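Local coordinates for protein transcriptional regulator (Vibrio vulnificus, PDB 4IVN) that binds N-acetylmannosamine 6-phosphate and probably represses transcription of the nan operon for sialic acid catabolism, at residues H34-Q37 against F38-I41; T48-S51 against E52-V56; S100-D103 against S104-T108; G235-A238 against S239-A243; L250-S253 against L254-S257. All blocks are in the same frame, centred on the assembly; numbering follows the deposited sequence.

Interaction 1: residues H34-Q37 against F38-I41; sequences HDVQ and FQTI
His34 and Phe38 form the aromatic part of this local contact, where the chain leaves helix 20-36. Their rings make an offset edge-to-face pair with centroids 5.6 Å apart and planes at 65°; the Phe38 edge is turned toward the imidazole, with His34 NE2 lying at that edge 3.7 Å from Phe38 CE2. Gln37 covers one face of the same phenyl: its CB stands over the ring centre, 4.1 Å from the Phe38 centroid, a CH-pi contact. With Phe38 CG anti to its carbonyl carbon (chi1 -46°), the ring is folded back over the helix end it has just left.

Two backbone hydrogen bonds end the helix. Phe38 N donates to Asp35 O at 2.9 Å, and Gln39 N to Val36 O at 2.9 Å. The second closes the type I beta turn from Val36 to Gln39, which carries the chain toward Thr40, the N-cap of helix 41-48.

Between side chains, Gln39 NE2 donates to Asp35 OD2 at 3.1 Å, coming in on the anti side but clearly tilted out of the carboxylate plane, while OD2 lies nearly in the amide plane. The main partner of the Gln39 amide, also through NE2, is Tyr28 OH of helix 20-36; Asn47 reaches OE1 weakly.

Partners at both ends should fix the amide's rotation, and this buried group can tie the connection, within the helix-turn-helix domain, to helices 20-36 and 41-48.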
loop_
_atom_site.group_PDB
_atom_site.type_symbol
_atom_site.label_atom_id
_atom_site.label_comp_id
_atom_site.label_asym_id
_atom_site.label_seq_id
_atom_site.Cartn_x
_atom_site.Cartn_y
_atom_site.Cartn_z
ATOM N N HIS A 34 -6.565 15.750 -23.770
ATOM C CA HIS A 34 -5.601 14.984 -22.994
ATOM C C HIS A 34 -5.790 15.198 -21.503
ATOM O O HIS A 34 -5.805 14.224 -20.710
ATOM C CB HIS A 34 -4.130 15.250 -23.406
ATOM C CG HIS A 34 -3.117 14.619 -22.446
ATOM N ND1 HIS A 34 -2.522 13.435 -22.695
ATOM C CD2 HIS A 34 -2.668 15.028 -21.165
ATOM C CE1 HIS A 34 -1.711 13.119 -21.647
ATOM N NE2 HIS A 34 -1.795 14.107 -20.730
ATOM N N ASP A 35 -5.914 16.453 -21.077
ATOM C CA ASP A 35 -6.058 16.695 -19.625
ATOM C C ASP A 35 -7.462 16.348 -19.031
ATOM O O ASP A 35 -7.583 16.033 -17.846
ATOM C CB ASP A 35 -5.689 18.129 -19.234
ATOM C CG ASP A 35 -5.620 18.311 -17.719
ATOM O OD1 ASP A 35 -4.811 17.616 -17.051
ATOM O OD2 ASP A 35 -6.425 19.103 -17.166
ATOM N N VAL A 36 -8.498 16.398 -19.864
ATOM C CA VAL A 36 -9.835 16.125 -19.424
ATOM C C VAL A 36 -9.897 14.668 -18.863
ATOM O O VAL A 36 -10.730 14.388 -17.986
ATOM C CB VAL A 36 -10.916 16.409 -20.517
ATOM C CG1 VAL A 36 -12.320 15.877 -20.104
ATOM C CG2 VAL A 36 -11.026 17.900 -20.810
ATOM N N GLN A 37 -9.073 13.762 -19.396
ATOM C CA GLN A 37 -8.985 12.341 -18.890
ATOM C C GLN A 37 -8.829 12.303 -17.378
ATOM O O GLN A 37 -9.306 11.379 -16.680
ATOM C CB GLN A 37 -7.732 11.642 -19.444
ATOM C CG GLN A 37 -7.563 11.623 -20.931
ATOM C CD GLN A 37 -6.300 10.867 -21.346
ATOM O OE1 GLN A 37 -5.214 11.441 -21.470
ATOM N NE2 GLN A 37 -6.464 9.598 -21.630
ATOM N N PHE A 38 -8.152 13.316 -16.868
ATOM C CA PHE A 38 -7.801 13.331 -15.442
ATOM C C PHE A 38 -8.695 14.259 -14.631
ATOM O O PHE A 38 -8.404 14.454 -13.462
ATOM C CB PHE A 38 -6.303 13.646 -15.225
ATOM C CG PHE A 38 -5.392 12.867 -16.132
ATOM C CD1 PHE A 38 -5.178 11.504 -15.939
ATOM C CD2 PHE A 38 -4.715 13.507 -17.181
ATOM C CE1 PHE A 38 -4.344 10.768 -16.797
ATOM C CE2 PHE A 38 -3.890 12.789 -18.034
ATOM C CZ PHE A 38 -3.717 11.404 -17.850
ATOM N N GLN A 39 -9.808 14.769 -15.227
ATOM C CA GLN A 39 -10.676 15.704 -14.509
ATOM C C GLN A 39 -11.916 14.962 -14.068
ATOM O O GLN A 39 -12.363 14.074 -14.779
ATOM C CB GLN A 39 -11.128 16.868 -15.435
ATOM C CG GLN A 39 -9.970 17.814 -15.786
ATOM C CD GLN A 39 -10.405 19.062 -16.567
ATOM O OE1 GLN A 39 -11.562 19.483 -16.503
ATOM N NE2 GLN A 39 -9.462 19.661 -17.278
ATOM N N THR A 40 -12.453 15.392 -12.944
ATOM C CA THR A 40 -13.721 14.929 -12.431
ATOM C C THR A 40 -14.851 15.729 -13.051
ATOM O O THR A 40 -14.606 16.744 -13.708
ATOM C CB THR A 40 -13.792 15.065 -10.895
ATOM O OG1 THR A 40 -13.826 16.459 -10.523
ATOM C CG2 THR A 40 -12.596 14.347 -10.275
ATOM N N ILE A 41 -16.093 15.282 -12.859
ATOM C CA ILE A 41 -17.205 16.085 -13.425
ATOM C C ILE A 41 -17.134 17.475 -12.802
ATOM O O ILE A 41 -17.420 18.495 -13.497
ATOM C CB ILE A 41 -18.565 15.400 -13.235
ATOM C CG1 ILE A 41 -19.649 16.180 -13.966
ATOM C CG2 ILE A 41 -18.790 15.047 -11.758
ATOM C CD1 ILE A 41 -20.933 15.377 -14.009
#

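Interaction 2: residues T48-S51 against E52-V56; sequences TQTS and EATVV
Between Ser51 and Thr54 the flat group that counts is the peptide linking Ser51 to Glu52, for no ring or side-chain amide takes part. The oxygen end of that peptide faces the first helical turn: Ser51 O receives a weak bond from Thr54 N at 3.3 Å and another weak one from Val55 N at 3.4 Å, and the CG2 methyl of Val55 rests against it at 3.5 Å.

Next to this carbonyl the two hydroxyls meet. Ser51 OG and Thr54 OG1 are hydrogen-bonded at 2.9 Å, and either could donate. Ser51 holds OG between its backbone N and carbonyl carbon (chi1 59°), which swings the oxygen forward over the opening turn, 3.7 Å from Ala53 CB; Lys21 adds a weak bond to Thr54 OG1.

Ser51 is the N-cap of helix 52-61, which is probably the recognition helix of the RpiR-type helix-turn-helix, with helix 41-48 before it. The turn between them opens with a Schellman motif, in which Gln49 takes positive phi (52°).

Thr50 packs back on the helix. Its CB lies 4.0 Å from Thr54 CB, the two side chains crossing at about a right angle, and its OG1 touches Val55 CG2. The same hydroxyl donates at 2.9 Å to Thr48 OG1, whose own proton is left for Leu44 O or Ala45 O on helix 41-48, both within bonding reach.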
loop_
_atom_site.group_PDB
_atom_site.type_symbol
_atom_site.label_atom_id
_atom_site.label_comp_id
_atom_site.label_asym_id
_atom_site.label_seq_id
_atom_site.Cartn_x
_atom_site.Cartn_y
_atom_site.Cartn_z
ATOM N N THR A 48 -15.126 25.108 -17.098
ATOM C CA THR A 48 -15.914 25.652 -18.177
ATOM C C THR A 48 -16.921 26.708 -17.687
ATOM O O THR A 48 -17.621 27.320 -18.511
ATOM C CB THR A 48 -16.720 24.554 -18.881
ATOM O OG1 THR A 48 -17.537 23.900 -17.906
ATOM C CG2 THR A 48 -15.784 23.579 -19.671
ATOM N N GLN A 49 -16.988 26.903 -16.370
ATOM C CA GLN A 49 -18.016 27.745 -15.729
ATOM C C GLN A 49 -19.450 27.368 -16.172
ATOM O O GLN A 49 -20.244 28.236 -16.575
ATOM C CB GLN A 49 -17.775 29.224 -16.058
ATOM C CG GLN A 49 -16.618 29.919 -15.337
ATOM C CD GLN A 49 -16.249 31.213 -16.059
ATOM O OE1 GLN A 49 -15.618 31.184 -17.119
ATOM N NE2 GLN A 49 -16.670 32.354 -15.512
ATOM N N THR A 50 -19.791 26.085 -16.107
ATOM C CA THR A 50 -21.128 25.606 -16.454
ATOM C C THR A 50 -21.532 24.714 -15.285
ATOM O O THR A 50 -20.696 24.351 -14.460
ATOM C CB THR A 50 -21.143 24.876 -17.850
ATOM O OG1 THR A 50 -20.408 23.629 -17.797
ATOM C CG2 THR A 50 -20.495 25.725 -18.934
ATOM N N SER A 51 -22.777 24.311 -15.193
ATOM C CA SER A 51 -23.148 23.368 -14.137
ATOM C C SER A 51 -22.668 21.930 -14.469
ATOM O O SER A 51 -22.295 21.614 -15.599
ATOM C CB SER A 51 -24.633 23.370 -14.006
ATOM O OG SER A 51 -25.121 22.985 -15.256
ATOM N N GLU A 52 -22.712 21.048 -13.485
ATOM C CA GLU A 52 -22.498 19.659 -13.780
ATOM C C GLU A 52 -23.641 19.123 -14.620
ATOM O O GLU A 52 -23.458 18.193 -15.393
ATOM C CB GLU A 52 -22.383 18.855 -12.499
ATOM C CG GLU A 52 -21.286 19.351 -11.597
ATOM C CD GLU A 52 -21.072 18.439 -10.391
ATOM O OE1 GLU A 52 -21.699 17.352 -10.327
ATOM O OE2 GLU A 52 -20.247 18.812 -9.528
ATOM N N ALA A 53 -24.816 19.690 -14.468
ATOM C CA ALA A 53 -25.954 19.259 -15.348
ATOM C C ALA A 53 -25.678 19.478 -16.858
ATOM O O ALA A 53 -26.124 18.711 -17.727
ATOM C CB ALA A 53 -27.233 19.982 -14.966
ATOM N N THR A 54 -25.008 20.590 -17.151
ATOM C CA THR A 54 -24.675 20.942 -18.537
ATOM C C THR A 54 -23.686 19.890 -19.093
ATOM O O THR A 54 -23.877 19.360 -20.189
ATOM C CB THR A 54 -24.093 22.360 -18.654
ATOM O OG1 THR A 54 -25.002 23.314 -18.111
ATOM C CG2 THR A 54 -23.850 22.714 -20.140
ATOM N N VAL A 55 -22.681 19.549 -18.287
ATOM C CA VAL A 55 -21.646 18.603 -18.707
ATOM C C VAL A 55 -22.314 17.256 -18.967
ATOM O O VAL A 55 -22.052 16.627 -19.992
ATOM C CB VAL A 55 -20.562 18.486 -17.596
ATOM C CG1 VAL A 55 -19.500 17.454 -17.935
ATOM C CG2 VAL A 55 -19.901 19.838 -17.348
ATOM N N VAL A 56 -23.199 16.843 -18.036
ATOM C CA VAL A 56 -23.908 15.580 -18.170
ATOM C C VAL A 56 -24.747 15.578 -19.453
ATOM O O VAL A 56 -24.723 14.594 -20.218
ATOM C CB VAL A 56 -24.828 15.278 -16.947
ATOM C CG1 VAL A 56 -25.625 14.035 -17.205
ATOM C CG2 VAL A 56 -24.038 15.079 -15.642
#

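Interaction 3: residues S100-D103 against S104-T108; sequences SAVD and SLQDT
Val102 and Gln106 lie side by side one turn apart on helix 93-111, both pointing the same way. The CG1 methyl of Val102 sits against the amide end of Gln106, 3.8 Å from Gln106 CD. Gln106 turns CG away from its own carbonyl carbon (chi1 -62°), which sets that carbon 3.3 Å from Val102 O; beyond CG the chain is extended and brings the amide alongside Val102.

Leu105 takes the same first torsion and rests its CG 3.4 Å from Ala101 O. This row of side chains faces the second subunit: Leu105 packs on Leu105 of the other chain, and Gln106 on its Val102. The helix is thus part of the dimer interface, with the same residues from both copies meeting across it.

Asp107 folds back in similar fashion over Asp103, its CG 3.3 Å from Asp103 O, while its N donates to that same oxygen at 2.8 Å and nearly straight (172°). The two carboxylates, probably both charged, keep apart (Asp103 OD2 to Asp107 OD2 6.4 Å): Asp107 OD2 forms a salt bridge with Arg227 NH1, and Asp103 OD1 bonds to Gln99. Arg227 NH1 also bonds to Ser104 OG.

Ser104 O is gripped twice. Thr108 N donates at 2.9 Å and Thr108 OG1 at 2.8 Å, from opposite faces of the carbonyl plane. The Thr108 hydroxyl also accepts a hydrogen bond from Ala226 N.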
loop_
_atom_site.group_PDB
_atom_site.type_symbol
_atom_site.label_atom_id
_atom_site.label_comp_id
_atom_site.label_asym_id
_atom_site.label_seq_id
_atom_site.Cartn_x
_atom_site.Cartn_y
_atom_site.Cartn_z
ATOM N N SER A 100 9.114 7.554 -11.350
ATOM C CA SER A 100 7.800 8.131 -11.282
ATOM C C SER A 100 7.389 8.300 -9.828
ATOM O O SER A 100 6.768 9.299 -9.469
ATOM C CB SER A 100 6.756 7.234 -11.938
ATOM O OG SER A 100 6.988 7.210 -13.304
ATOM N N ALA A 101 7.580 7.224 -9.046
ATOM C CA ALA A 101 7.144 7.210 -7.664
ATOM C C ALA A 101 7.922 8.269 -6.891
ATOM O O ALA A 101 7.336 8.967 -6.053
ATOM C CB ALA A 101 7.307 5.797 -7.068
ATOM N N VAL A 102 9.222 8.441 -7.192
ATOM C CA VAL A 102 9.993 9.551 -6.583
ATOM C C VAL A 102 9.381 10.887 -6.845
ATOM O O VAL A 102 9.193 11.679 -5.896
ATOM C CB VAL A 102 11.480 9.563 -6.984
ATOM C CG1 VAL A 102 12.170 10.849 -6.526
ATOM C CG2 VAL A 102 12.156 8.359 -6.314
ATOM N N ASP A 103 9.029 11.140 -8.115
ATOM C CA ASP A 103 8.534 12.479 -8.557
ATOM C C ASP A 103 7.196 12.675 -7.841
ATOM O O ASP A 103 6.922 13.728 -7.332
ATOM C CB ASP A 103 8.246 12.530 -10.080
ATOM C CG ASP A 103 9.491 12.370 -10.933
ATOM O OD1 ASP A 103 10.583 12.586 -10.427
ATOM O OD2 ASP A 103 9.356 11.964 -12.095
ATOM N N SER A 104 6.372 11.640 -7.824
ATOM C CA SER A 104 5.116 11.744 -7.088
ATOM C C SER A 104 5.189 12.067 -5.604
ATOM O O SER A 104 4.323 12.792 -5.080
ATOM C CB SER A 104 4.288 10.492 -7.301
ATOM O OG SER A 104 3.832 10.610 -8.613
ATOM N N LEU A 105 6.125 11.436 -4.912
ATOM C CA LEU A 105 6.365 11.723 -3.495
ATOM C C LEU A 105 6.780 13.148 -3.344
ATOM O O LEU A 105 6.274 13.868 -2.505
ATOM C CB LEU A 105 7.428 10.778 -2.941
ATOM C CG LEU A 105 6.912 9.337 -2.717
ATOM C CD1 LEU A 105 8.128 8.429 -2.566
ATOM C CD2 LEU A 105 6.098 9.317 -1.426
ATOM N N GLN A 106 7.697 13.599 -4.176
ATOM C CA GLN A 106 8.179 14.957 -3.984
ATOM C C GLN A 106 7.086 15.961 -4.324
ATOM O O GLN A 106 6.869 16.915 -3.574
ATOM C CB GLN A 106 9.432 15.182 -4.797
ATOM C CG GLN A 106 10.572 14.252 -4.366
ATOM C CD GLN A 106 11.780 14.381 -5.273
ATOM O OE1 GLN A 106 11.683 14.654 -6.499
ATOM N NE2 GLN A 106 12.929 14.210 -4.676
ATOM N N ASP A 107 6.379 15.737 -5.421
ATOM C CA ASP A 107 5.209 16.572 -5.709
ATOM C C ASP A 107 4.174 16.605 -4.612
ATOM O O ASP A 107 3.698 17.681 -4.288
ATOM C CB ASP A 107 4.562 16.171 -7.027
ATOM C CG ASP A 107 5.446 16.491 -8.205
ATOM O OD1 ASP A 107 6.418 17.258 -8.035
ATOM O OD2 ASP A 107 5.171 15.980 -9.293
ATOM N N THR A 108 3.805 15.441 -4.054
ATOM C CA THR A 108 2.857 15.377 -2.932
ATOM C C THR A 108 3.335 16.168 -1.697
ATOM O O THR A 108 2.575 16.975 -1.112
ATOM C CB THR A 108 2.530 13.893 -2.560
ATOM O OG1 THR A 108 1.889 13.266 -3.683
ATOM C CG2 THR A 108 1.583 13.794 -1.377
#

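Interaction 4: residues G235-A238 against S239-A243; sequences GAFA and SKVGA
Ser239 meets Ala236 at the first turn of helix 237-257, where Ala236 is the N-cap. Ser239 CB lies 3.5 Å from Ala236 O, and that carbonyl takes a weak bond from Ser239 N besides a sound one from Lys240 N at 3.0 Å. The Ser239 hydroxyl turns elsewhere, to Arg227 O, which links this turn to the loop before it.

Phe237 carries the apolar side. With its CG anti to the backbone N (chi1 176°), the ring is laid along the helix toward Val241, whose CB stands over one face, offset to the rim, 4.0 Å from Phe237 CE1. Val241 N donates to Phe237 O at 2.8 Å, and Val241 CG1 lies 3.5 Å from the same oxygen. Around this pair, Phe237 packs on Ala101 of helix 93-111 and on Tyr144 of the second subunit, while Val241 meets its counterpart Val241 of that subunit.

Lys240 lies against the start of the turn, its CG 3.5 Å from Ala236 O and 3.7 Å from Gly235 O. Its chain then bends at chi2 and chi3, which carries NZ away from the helix to a hydrogen bond with Ser183 OG and a long, weak ion pair with Glu229.

Ser183 lines the sugar phosphate pocket, as do Gly230, Pro231 and Gly234 just ahead of the helix, and the Lys240 side chain comes about 4 Å from the bound N-acetylmannosamine 6-phosphate: a loop and helix start bordering the ligand site of an SIS domain.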
loop_
_atom_site.group_PDB
_atom_site.type_symbol
_atom_site.label_atom_id
_atom_site.label_comp_id
_atom_site.label_asym_id
_atom_site.label_seq_id
_atom_site.Cartn_x
_atom_site.Cartn_y
_atom_site.Cartn_z
ATOM N N GLY A 235 -5.150 3.003 -9.843
ATOM C CA GLY A 235 -4.216 2.103 -9.151
ATOM C C GLY A 235 -2.740 2.293 -9.401
ATOM O O GLY A 235 -1.976 1.608 -8.723
ATOM N N ALA A 236 -2.332 3.212 -10.330
ATOM C CA ALA A 236 -0.957 3.448 -10.674
ATOM C C ALA A 236 -0.153 3.686 -9.398
ATOM O O ALA A 236 -0.581 4.405 -8.462
ATOM C CB ALA A 236 -0.790 4.707 -11.607
ATOM N N PHE A 237 1.052 3.143 -9.367
ATOM C CA PHE A 237 1.800 3.248 -8.118
ATOM C C PHE A 237 2.179 4.729 -7.851
ATOM O O PHE A 237 2.199 5.162 -6.736
ATOM C CB PHE A 237 3.016 2.329 -8.222
ATOM C CG PHE A 237 3.951 2.384 -7.055
ATOM C CD1 PHE A 237 3.504 2.232 -5.731
ATOM C CD2 PHE A 237 5.333 2.624 -7.283
ATOM C CE1 PHE A 237 4.410 2.239 -4.662
ATOM C CE2 PHE A 237 6.214 2.620 -6.200
ATOM C CZ PHE A 237 5.773 2.453 -4.922
ATOM N N ALA A 238 2.386 5.507 -8.888
ATOM C CA ALA A 238 2.716 6.884 -8.657
ATOM C C ALA A 238 1.513 7.667 -7.998
ATOM O O ALA A 238 1.741 8.584 -7.194
ATOM C CB ALA A 238 3.252 7.553 -9.941
ATOM N N SER A 239 0.276 7.249 -8.252
ATOM C CA SER A 239 -0.880 7.843 -7.565
ATOM C C SER A 239 -1.042 7.321 -6.123
ATOM O O SER A 239 -1.306 8.108 -5.193
ATOM C CB SER A 239 -2.151 7.565 -8.327
ATOM O OG SER A 239 -2.025 8.230 -9.563
ATOM N N LYS A 240 -0.823 6.039 -5.923
ATOM C CA LYS A 240 -1.003 5.461 -4.614
ATOM C C LYS A 240 0.147 5.844 -3.666
ATOM O O LYS A 240 -0.048 5.943 -2.463
ATOM C CB LYS A 240 -1.073 3.929 -4.709
ATOM C CG LYS A 240 -2.263 3.362 -5.534
ATOM C CD LYS A 240 -3.676 3.805 -5.016
ATOM C CE LYS A 240 -4.283 4.917 -5.857
ATOM N NZ LYS A 240 -5.758 5.161 -5.467
ATOM N N VAL A 241 1.337 6.056 -4.208
ATOM C CA VAL A 241 2.466 6.307 -3.338
ATOM C C VAL A 241 2.256 7.643 -2.641
ATOM O O VAL A 241 2.564 7.790 -1.463
ATOM C CB VAL A 241 3.828 6.165 -4.057
ATOM C CG1 VAL A 241 4.147 7.417 -4.858
ATOM C CG2 VAL A 241 4.926 5.922 -3.007
ATOM N N GLY A 242 1.684 8.624 -3.315
ATOM C CA GLY A 242 1.459 9.869 -2.592
ATOM C C GLY A 242 0.336 9.796 -1.577
ATOM O O GLY A 242 0.389 10.496 -0.555
ATOM N N ALA A 243 -0.694 8.977 -1.881
ATOM C CA ALA A 243 -1.847 8.734 -0.916
ATOM C C ALA A 243 -1.279 8.063 0.356
ATOM O O ALA A 243 -1.561 8.497 1.501
ATOM C CB ALA A 243 -2.958 7.917 -1.554
#

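Interaction 5: residues L250-S253 against L254-S257; sequences LVNS and LLES
Ser253 O is gripped by both donors of Ser257. The backbone N comes in at 2.7 Å, and Ser257 OG donates at 3.1 Å from above the carbonyl plane. Ser257 has OG anti to its carbonyl carbon (chi1 -47°), which tips the hydroxyl back down the helix to the carbonyl one turn earlier, where it doubles the regular backbone bond.

Glu256 lies beside this pair with its CB 3.4 Å from Ser253 O, yet its CG is anti to the backbone N and the chain bends at chi2, taking the carboxylate away from the turn. Glu256 N is bonded to Asn252 O at 2.9 Å.

All this is the final part of helix 237-257, the long helix that follows the parallel sheet of the SIS domain. Leu254 and Leu255 serve different neighbours here. Leu254 CB presses on Val251 O at 3.4 Å, and its branch packs on Val121 and Val124 of helix 114-126. Leu255 CD1 touches Val251 CG1 at 4.2 Å, and Leu255 also meets Val265 of helix 261-270; both leucines reach Tyr261.

Asn252 occupies another side. Its OD1 bonds to Arg148 NH2 and its ND2 reaches Ser97 OG of the second subunit weakly. Ile93 of the second subunit packs on Asn252, Ser253 and Glu256, and Ser253 OG is bonded back to Val249 O, one turn earlier.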
loop_
_atom_site.group_PDB
_atom_site.type_symbol
_atom_site.label_atom_id
_atom_site.label_comp_id
_atom_site.label_asym_id
_atom_site.label_seq_id
_atom_site.Cartn_x
_atom_site.Cartn_y
_atom_site.Cartn_z
ATOM N N LEU A 250 0.379 11.874 8.297
ATOM C CA LEU A 250 -0.641 12.030 9.301
ATOM C C LEU A 250 -0.198 11.390 10.592
ATOM O O LEU A 250 -0.275 12.007 11.620
ATOM C CB LEU A 250 -2.014 11.471 8.790
ATOM C CG LEU A 250 -3.162 11.465 9.780
ATOM C CD1 LEU A 250 -3.468 12.851 10.429
ATOM C CD2 LEU A 250 -4.452 10.845 9.173
ATOM N N VAL A 251 0.183 10.108 10.570
ATOM C CA VAL A 251 0.443 9.354 11.798
ATOM C C VAL A 251 1.754 9.803 12.390
ATOM O O VAL A 251 1.854 9.945 13.592
ATOM C CB VAL A 251 0.374 7.807 11.569
ATOM C CG1 VAL A 251 0.632 7.025 12.870
ATOM C CG2 VAL A 251 -1.027 7.544 11.001
ATOM N N ASN A 252 2.725 10.125 11.554
ATOM C CA ASN A 252 3.943 10.708 12.129
ATOM C C ASN A 252 3.755 12.066 12.851
ATOM O O ASN A 252 4.458 12.329 13.839
ATOM C CB ASN A 252 5.043 10.804 11.081
ATOM C CG ASN A 252 5.489 9.411 10.592
ATOM O OD1 ASN A 252 5.142 8.394 11.203
ATOM N ND2 ASN A 252 6.182 9.363 9.477
ATOM N N SER A 253 2.887 12.942 12.326
ATOM C CA SER A 253 2.513 14.171 13.051
ATOM C C SER A 253 1.882 13.870 14.352
ATOM O O SER A 253 2.252 14.498 15.369
ATOM C CB SER A 253 1.600 15.086 12.275
ATOM O OG SER A 253 2.171 15.222 11.035
ATOM N N LEU A 254 0.956 12.912 14.354
ATOM C CA LEU A 254 0.334 12.490 15.611
ATOM C C LEU A 254 1.412 12.081 16.646
ATOM O O LEU A 254 1.365 12.501 17.824
ATOM C CB LEU A 254 -0.644 11.329 15.410
ATOM C CG LEU A 254 -2.074 11.649 15.016
ATOM C CD1 LEU A 254 -2.667 10.472 14.232
ATOM C CD2 LEU A 254 -2.901 12.139 16.227
ATOM N N LEU A 255 2.365 11.253 16.202
ATOM C CA LEU A 255 3.409 10.765 17.074
ATOM C C LEU A 255 4.273 11.940 17.548
ATOM O O LEU A 255 4.723 11.989 18.681
ATOM C CB LEU A 255 4.257 9.717 16.335
ATOM C CG LEU A 255 3.575 8.326 16.397
ATOM C CD1 LEU A 255 4.083 7.423 15.295
ATOM C CD2 LEU A 255 3.836 7.665 17.779
ATOM N N GLU A 256 4.414 12.943 16.695
ATOM C CA GLU A 256 5.214 14.096 17.116
ATOM C C GLU A 256 4.418 14.965 18.088
ATOM O O GLU A 256 4.987 15.479 19.022
ATOM C CB GLU A 256 5.610 14.887 15.931
ATOM C CG GLU A 256 6.377 16.129 16.292
ATOM C CD GLU A 256 7.552 16.251 15.396
ATOM O OE1 GLU A 256 8.440 15.371 15.488
ATOM O OE2 GLU A 256 7.578 17.210 14.595
ATOM N N SER A 257 3.098 15.123 17.906
ATOM C CA SER A 257 2.336 16.005 18.811
ATOM C C SER A 257 2.034 15.302 20.111
ATOM O O SER A 257 1.914 15.951 21.143
ATOM C CB SER A 257 1.050 16.535 18.180
ATOM O OG SER A 257 1.290 17.011 16.883
#

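The five contacts follow one another along the chain in numerical order. Interactions 1 and 2 share the helix-turn-helix domain, with centres 14 Å apart, and touch where Ile41 packs on Val55 and Val56 of helix 52-61. Interactions 3 and 4 lie on helices 93-111 and 237-257 and touch directly, with centres 9 Å apart. Interaction 5 is on the same helix as interaction 4, 22 Å further on between centres. Interactions 3, 4 and 5 all meet the second subunit, so dimer contacts and the sugar phosphate site share helix 237-257. Interaction 1 lies on the side of the probable DNA-binding domain nearest that site, about 8 Å from interaction 4 between nearest atoms; interaction 2 is farther off.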